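PDB 1XM7: hypothetical protein aq_1665 from Aquifex aeolicus, which probably acts as a hydrolase of the calcineurin-like phosphoesterase family, although its substrate is unknown. Local coordinates for residues K100-K105 and I109-Y114; Y96-I101 and P125-M130. All coordinates share one frame; numbering follows the deposited sequence.

Contact 1: residues K100-K105 and I109-Y114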
loop_
_atom_site.group_PDB
_atom_site.type_symbol
_atom_site.label_atom_id
_atom_site.label_comp_id
_atom_site.label_asym_id
_atom_site.label_seq_id
_atom_site.Cartn_x
_atom_site.Cartn_y
_atom_site.Cartn_z
ATOM N N LYS A 100 5.516 -5.555 -8.409
ATOM C CA LYS A 100 6.555 -4.720 -8.987
ATOM C C LYS A 100 7.795 -4.981 -8.176
ATOM O O LYS A 100 7.741 -5.051 -6.949
ATOM C CB LYS A 100 6.188 -3.238 -8.893
ATOM C CG LYS A 100 6.739 -2.374 -10.024
ATOM C CD LYS A 100 8.211 -2.068 -9.872
ATOM C CE LYS A 100 8.659 -1.045 -10.913
ATOM N NZ LYS A 100 8.478 -1.574 -12.296
ATOM N N ILE A 101 8.914 -5.147 -8.861
ATOM C CA ILE A 101 10.157 -5.382 -8.169
ATOM C C ILE A 101 11.075 -4.186 -8.325
ATOM O O ILE A 101 11.245 -3.644 -9.421
ATOM C CB ILE A 101 10.843 -6.649 -8.688
ATOM C CG1 ILE A 101 10.002 -7.861 -8.295
ATOM C CG2 ILE A 101 12.234 -6.765 -8.103
ATOM C CD1 ILE A 101 10.509 -9.167 -8.825
ATOM N N ILE A 102 11.633 -3.755 -7.202
ATOM C CA ILE A 102 12.551 -2.629 -7.198
ATOM C C ILE A 102 13.772 -3.015 -6.375
ATOM O O ILE A 102 13.708 -3.936 -5.558
ATOM C CB ILE A 102 11.889 -1.339 -6.613
ATOM C CG1 ILE A 102 11.544 -1.519 -5.139
ATOM C CG2 ILE A 102 10.617 -1.014 -7.377
ATOM C CD1 ILE A 102 10.983 -0.267 -4.508
ATOM N N GLU A 103 14.884 -2.323 -6.617
ATOM C CA GLU A 103 16.136 -2.579 -5.910
ATOM C C GLU A 103 16.513 -1.317 -5.161
ATOM O O GLU A 103 16.533 -0.234 -5.735
ATOM C CB GLU A 103 17.248 -2.926 -6.901
ATOM C CG GLU A 103 16.905 -4.062 -7.856
ATOM C CD GLU A 103 17.977 -4.289 -8.913
ATOM O OE1 GLU A 103 17.733 -5.085 -9.853
ATOM O OE2 GLU A 103 19.064 -3.673 -8.803
ATOM N N HIS A 104 16.811 -1.448 -3.881
ATOM C CA HIS A 104 17.177 -0.284 -3.098
ATOM C C HIS A 104 18.486 -0.527 -2.359
ATOM O O HIS A 104 18.596 -1.487 -1.595
ATOM C CB HIS A 104 16.065 0.032 -2.099
ATOM C CG HIS A 104 16.338 1.230 -1.242
ATOM N ND1 HIS A 104 16.391 1.163 0.135
ATOM C CD2 HIS A 104 16.554 2.527 -1.564
ATOM C CE1 HIS A 104 16.629 2.368 0.623
ATOM N NE2 HIS A 104 16.731 3.213 -0.387
ATOM N N LYS A 105 19.473 0.340 -2.578
ATOM C CA LYS A 105 20.766 0.203 -1.911
ATOM C C LYS A 105 21.155 -1.266 -1.793
ATOM O O LYS A 105 21.349 -1.798 -0.692
ATOM C CB LYS A 105 20.730 0.860 -0.519
ATOM C CG LYS A 105 20.773 2.380 -0.569
ATOM C CD LYS A 105 20.567 3.014 0.796
ATOM C CE LYS A 105 20.548 4.545 0.686
ATOM N NZ LYS A 105 20.143 5.241 1.954
ATOM N N ILE A 109 13.547 -5.592 -3.591
ATOM C CA ILE A 109 12.226 -5.481 -2.977
ATOM C C ILE A 109 11.006 -5.834 -3.837
ATOM O O ILE A 109 10.810 -5.292 -4.932
ATOM C CB ILE A 109 11.996 -4.051 -2.427
ATOM C CG1 ILE A 109 13.192 -3.612 -1.577
ATOM C CG2 ILE A 109 10.721 -4.019 -1.586
ATOM C CD1 ILE A 109 13.141 -2.156 -1.141
ATOM N N LEU A 110 10.181 -6.733 -3.305
ATOM C CA LEU A 110 8.955 -7.157 -3.962
ATOM C C LEU A 110 7.832 -6.297 -3.405
ATOM O O LEU A 110 7.642 -6.202 -2.186
ATOM C CB LEU A 110 8.632 -8.623 -3.652
ATOM C CG LEU A 110 7.816 -9.466 -4.646
ATOM C CD1 LEU A 110 6.954 -10.433 -3.870
ATOM C CD2 LEU A 110 6.950 -8.613 -5.533
ATOM N N LEU A 111 7.098 -5.672 -4.316
ATOM C CA LEU A 111 5.967 -4.833 -3.970
ATOM C C LEU A 111 4.723 -5.536 -4.478
ATOM O O LEU A 111 4.582 -5.801 -5.679
ATOM C CB LEU A 111 6.077 -3.482 -4.659
ATOM C CG LEU A 111 7.373 -2.696 -4.486
ATOM C CD1 LEU A 111 7.271 -1.436 -5.311
ATOM C CD2 LEU A 111 7.615 -2.367 -3.020
ATOM N N SER A 112 3.825 -5.846 -3.561
ATOM C CA SER A 112 2.587 -6.502 -3.923
ATOM C C SER A 112 1.512 -6.067 -2.932
ATOM O O SER A 112 1.827 -5.554 -1.859
ATOM C CB SER A 112 2.770 -8.006 -3.865
ATOM O OG SER A 112 1.632 -8.655 -4.387
ATOM N N HIS A 113 0.247 -6.240 -3.291
ATOM C CA HIS A 113 -0.826 -5.872 -2.385
ATOM C C HIS A 113 -1.037 -6.995 -1.386
ATOM O O HIS A 113 -1.342 -6.761 -0.226
ATOM C CB HIS A 113 -2.124 -5.655 -3.153
ATOM C CG HIS A 113 -3.326 -5.518 -2.271
ATOM N ND1 HIS A 113 -3.573 -4.391 -1.515
ATOM C CD2 HIS A 113 -4.330 -6.382 -1.996
ATOM C CE1 HIS A 113 -4.677 -4.569 -0.811
ATOM N NE2 HIS A 113 -5.157 -5.768 -1.084
ATOM N N TYR A 114 -0.861 -8.222 -1.859
ATOM C CA TYR A 114 -1.076 -9.402 -1.038
ATOM C C TYR A 114 0.143 -9.805 -0.256
ATOM O O TYR A 114 1.266 -9.614 -0.707
ATOM C CB TYR A 114 -1.540 -10.573 -1.913
ATOM C CG TYR A 114 -2.730 -10.222 -2.780
ATOM C CD1 TYR A 114 -2.565 -9.468 -3.946
ATOM C CD2 TYR A 114 -4.028 -10.572 -2.397
ATOM C CE1 TYR A 114 -3.659 -9.065 -4.704
ATOM C CE2 TYR A 114 -5.134 -10.171 -3.150
ATOM C CZ TYR A 114 -4.940 -9.418 -4.303
ATOM O OH TYR A 114 -6.022 -9.012 -5.058
#
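Leu111 lies against Lys100 and Ile102 of the neighbouring antiparallel strand. Its CB sits 3.2 Å from Lys100 O and its CG follows at 3.4 Å; the first two carbons of the side chain pass the outer end of that oxygen. With CG anti to its own carbonyl carbon (chi1 -53°), the branch carries CD1 to both arms of Ile102, the CG2 methyl and the CD1 end of the longer arm, each 4.0 Å from Leu111 CD1. The two side chains meet at about a right angle. The backbones pair in the beta hairpin of strands 99-104 and 107-112, the first outermost in the four-stranded sheet. Lys100 with Leu111 and Ile102 with Ile109 are hydrogen-bonded pairs, and Ile109 N to Ile102 O, at 2.6 Å, is the shortest of the four bonds. Between them Ile101 and Leu110 form a non-hydrogen-bonded pair, where Ile101 CA makes a CA-H...O contact with Ile109 O. Their side chains, Ile101 CG1 to Leu110 CD2 at 4.2 Å, share the sheet face on which Val131 and Ile134 of helix 125-137 pack. On the other face, Ile102 CG1 rests 3.7 Å from Ile109 CB, and Ile109 CD1 reaches onward to His104 CB.

Contact 2: residues Y96-I101 and P125-M130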
loop_
_atom_site.group_PDB
_atom_site.type_symbol
_atom_site.label_atom_id
_atom_site.label_comp_id
_atom_site.label_asym_id
_atom_site.label_seq_id
_atom_site.Cartn_x
_atom_site.Cartn_y
_atom_site.Cartn_z
ATOM N N TYR A 96 0.724 -1.318 -12.018
ATOM C CA TYR A 96 1.155 -2.698 -12.180
ATOM C C TYR A 96 0.020 -3.544 -11.629
ATOM O O TYR A 96 -0.349 -3.404 -10.463
ATOM C CB TYR A 96 2.447 -2.904 -11.396
ATOM C CG TYR A 96 3.565 -2.072 -11.961
ATOM C CD1 TYR A 96 4.245 -2.482 -13.107
ATOM C CD2 TYR A 96 3.879 -0.833 -11.420
ATOM C CE1 TYR A 96 5.203 -1.680 -13.704
ATOM C CE2 TYR A 96 4.840 -0.016 -12.012
ATOM C CZ TYR A 96 5.496 -0.450 -13.159
ATOM O OH TYR A 96 6.434 0.350 -13.770
ATOM N N ASP A 97 -0.540 -4.417 -12.460
ATOM C CA ASP A 97 -1.677 -5.206 -12.020
ATOM C C ASP A 97 -1.477 -6.238 -10.919
ATOM O O ASP A 97 -2.461 -6.708 -10.350
ATOM C CB ASP A 97 -2.383 -5.849 -13.221
ATOM C CG ASP A 97 -1.448 -6.626 -14.102
ATOM O OD1 ASP A 97 -0.573 -5.997 -14.732
ATOM O OD2 ASP A 97 -1.595 -7.865 -14.164
ATOM N N PHE A 98 -0.242 -6.606 -10.599
ATOM C CA PHE A 98 -0.072 -7.564 -9.515
ATOM C C PHE A 98 1.144 -7.373 -8.627
ATOM O O PHE A 98 1.041 -7.535 -7.417
ATOM C CB PHE A 98 -0.092 -8.999 -10.032
ATOM C CG PHE A 98 -0.118 -10.036 -8.929
ATOM C CD1 PHE A 98 1.044 -10.702 -8.542
ATOM C CD2 PHE A 98 -1.305 -10.328 -8.264
ATOM C CE1 PHE A 98 1.025 -11.636 -7.518
ATOM C CE2 PHE A 98 -1.331 -11.265 -7.232
ATOM C CZ PHE A 98 -0.162 -11.919 -6.861
ATOM N N TYR A 99 2.294 -7.044 -9.205
ATOM C CA TYR A 99 3.484 -6.829 -8.389
ATOM C C TYR A 99 4.460 -5.934 -9.112
ATOM O O TYR A 99 4.276 -5.612 -10.279
ATOM C CB TYR A 99 4.198 -8.144 -8.100
ATOM C CG TYR A 99 4.952 -8.663 -9.302
ATOM C CD1 TYR A 99 4.283 -9.254 -10.366
ATOM C CD2 TYR A 99 6.334 -8.515 -9.396
ATOM C CE1 TYR A 99 4.966 -9.686 -11.496
ATOM C CE2 TYR A 99 7.031 -8.940 -10.524
ATOM C CZ TYR A 99 6.340 -9.523 -11.568
ATOM O OH TYR A 99 7.017 -9.938 -12.686
ATOM N N LYS A 100 5.516 -5.555 -8.409
ATOM C CA LYS A 100 6.555 -4.720 -8.987
ATOM C C LYS A 100 7.795 -4.981 -8.176
ATOM O O LYS A 100 7.741 -5.051 -6.949
ATOM C CB LYS A 100 6.188 -3.238 -8.893
ATOM C CG LYS A 100 6.739 -2.374 -10.024
ATOM C CD LYS A 100 8.211 -2.068 -9.872
ATOM C CE LYS A 100 8.659 -1.045 -10.913
ATOM N NZ LYS A 100 8.478 -1.574 -12.296
ATOM N N ILE A 101 8.914 -5.147 -8.861
ATOM C CA ILE A 101 10.157 -5.382 -8.169
ATOM C C ILE A 101 11.075 -4.186 -8.325
ATOM O O ILE A 101 11.245 -3.644 -9.421
ATOM C CB ILE A 101 10.843 -6.649 -8.688
ATOM C CG1 ILE A 101 10.002 -7.861 -8.295
ATOM C CG2 ILE A 101 12.234 -6.765 -8.103
ATOM C CD1 ILE A 101 10.509 -9.167 -8.825
ATOM N N PRO A 125 -5.813 -17.141 -1.041
ATOM C CA PRO A 125 -4.685 -18.078 -0.989
ATOM C C PRO A 125 -3.875 -18.233 -2.284
ATOM O O PRO A 125 -2.649 -18.381 -2.234
ATOM C CB PRO A 125 -5.339 -19.381 -0.530
ATOM C CG PRO A 125 -6.767 -19.229 -0.943
ATOM C CD PRO A 125 -7.058 -17.804 -0.620
ATOM N N ASP A 126 -4.551 -18.191 -3.430
ATOM C CA ASP A 126 -3.882 -18.317 -4.731
ATOM C C ASP A 126 -2.964 -17.127 -4.969
ATOM O O ASP A 126 -1.844 -17.280 -5.446
ATOM C CB ASP A 126 -4.896 -18.364 -5.882
ATOM C CG ASP A 126 -5.669 -19.672 -5.948
ATOM O OD1 ASP A 126 -6.727 -19.690 -6.611
ATOM O OD2 ASP A 126 -5.228 -20.678 -5.358
ATOM N N ARG A 127 -3.443 -15.934 -4.649
ATOM C CA ARG A 127 -2.638 -14.733 -4.858
ATOM C C ARG A 127 -1.475 -14.670 -3.856
ATOM O O ARG A 127 -0.376 -14.206 -4.187
ATOM C CB ARG A 127 -3.540 -13.489 -4.786
ATOM C CG ARG A 127 -4.663 -13.563 -5.810
ATOM C CD ARG A 127 -5.672 -12.429 -5.723
ATOM N NE ARG A 127 -6.897 -12.786 -6.442
ATOM C CZ ARG A 127 -7.969 -12.007 -6.535
ATOM N NH1 ARG A 127 -7.978 -10.815 -5.963
ATOM N NH2 ARG A 127 -9.044 -12.430 -7.180
ATOM N N GLN A 128 -1.713 -15.156 -2.643
ATOM C CA GLN A 128 -0.665 -15.183 -1.636
ATOM C C GLN A 128 0.451 -16.099 -2.138
ATOM O O GLN A 128 1.631 -15.787 -2.012
ATOM C CB GLN A 128 -1.209 -15.723 -0.320
ATOM C CG GLN A 128 -2.008 -14.730 0.481
ATOM C CD GLN A 128 -2.626 -15.375 1.699
ATOM O OE1 GLN A 128 -2.146 -16.404 2.166
ATOM N NE2 GLN A 128 -3.687 -14.774 2.224
ATOM N N GLU A 129 0.072 -17.232 -2.711
ATOM C CA GLU A 129 1.051 -18.180 -3.230
ATOM C C GLU A 129 1.876 -17.607 -4.376
ATOM O O GLU A 129 3.048 -17.929 -4.530
ATOM C CB GLU A 129 0.346 -19.452 -3.692
ATOM C CG GLU A 129 1.178 -20.322 -4.603
ATOM C CD GLU A 129 0.371 -21.465 -5.197
ATOM O OE1 GLU A 129 -0.815 -21.250 -5.542
ATOM O OE2 GLU A 129 0.932 -22.575 -5.336
ATOM N N MET A 130 1.263 -16.764 -5.189
ATOM C CA MET A 130 1.974 -16.172 -6.310
ATOM C C MET A 130 3.057 -15.235 -5.788
ATOM O O MET A 130 4.180 -15.221 -6.292
ATOM C CB MET A 130 0.990 -15.420 -7.205
ATOM C CG MET A 130 -0.051 -16.326 -7.880
ATOM S SD MET A 130 0.703 -17.549 -8.976
ATOM C CE MET A 130 -0.116 -17.170 -10.388
#
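The carbonyl oxygen of Arg127 is approached by Phe98 from the loop and by Met130 from its own helix. Phe98 CZ comes to 3.5 Å from Arg127 O, which lies at the ring edge, near its plane, while Met130 N gives Arg127 O a weak hydrogen bond of 3.2 Å. The ring arrives there because Phe98 CG is anti to the backbone N (chi1 -172°), which sends the aromatic group toward the helix. Its far end rests against two side-chain roots of the helix: CE2 is 4.0 Å from Arg127 CB, and CZ is 3.7 Å from Met130 CB, an oblique approach. Beyond CB these chains part from the ring; the extended Arg127 ends in a hydrogen bond from NH1 to Tyr114 OH. An alanine at Phe98 would be likely to leave Met130 CB and the Arg127 carbonyl without their aromatic neighbour and open a gap beside the helix. Val131 also touches Phe98, whose O is hydrogen-bonded to Ser112 OG. The contact lies where the chain passes from strand 94-96 to strand 99-104 of the other sheet, beside the first turns of helix 125-137, as in the two-sheet alpha/beta sandwich, with helices outside the sheets, of calcineurin-like phosphoesterases.

The two contacts have centres about 11 Å apart and share Lys100 and Ile101; both use strand 99-104. Along the chain the order is 96-101, 100-105, 109-114 and then 125-130, so the chain enters the second sheet, turns back through the hairpin and goes on into helix 125-137, which lies over one face of that sheet. Contact 1 is the pairing within the sheet; contact 2 ties its entry loop to the first turns of the helix. They touch directly: Tyr99 CB packs 3.8 Å from Leu110 CD2. Hairpin, loop and helix therefore form one continuous flank of the phosphoesterase domain, at one edge where the chain crosses from the first sheet to the second.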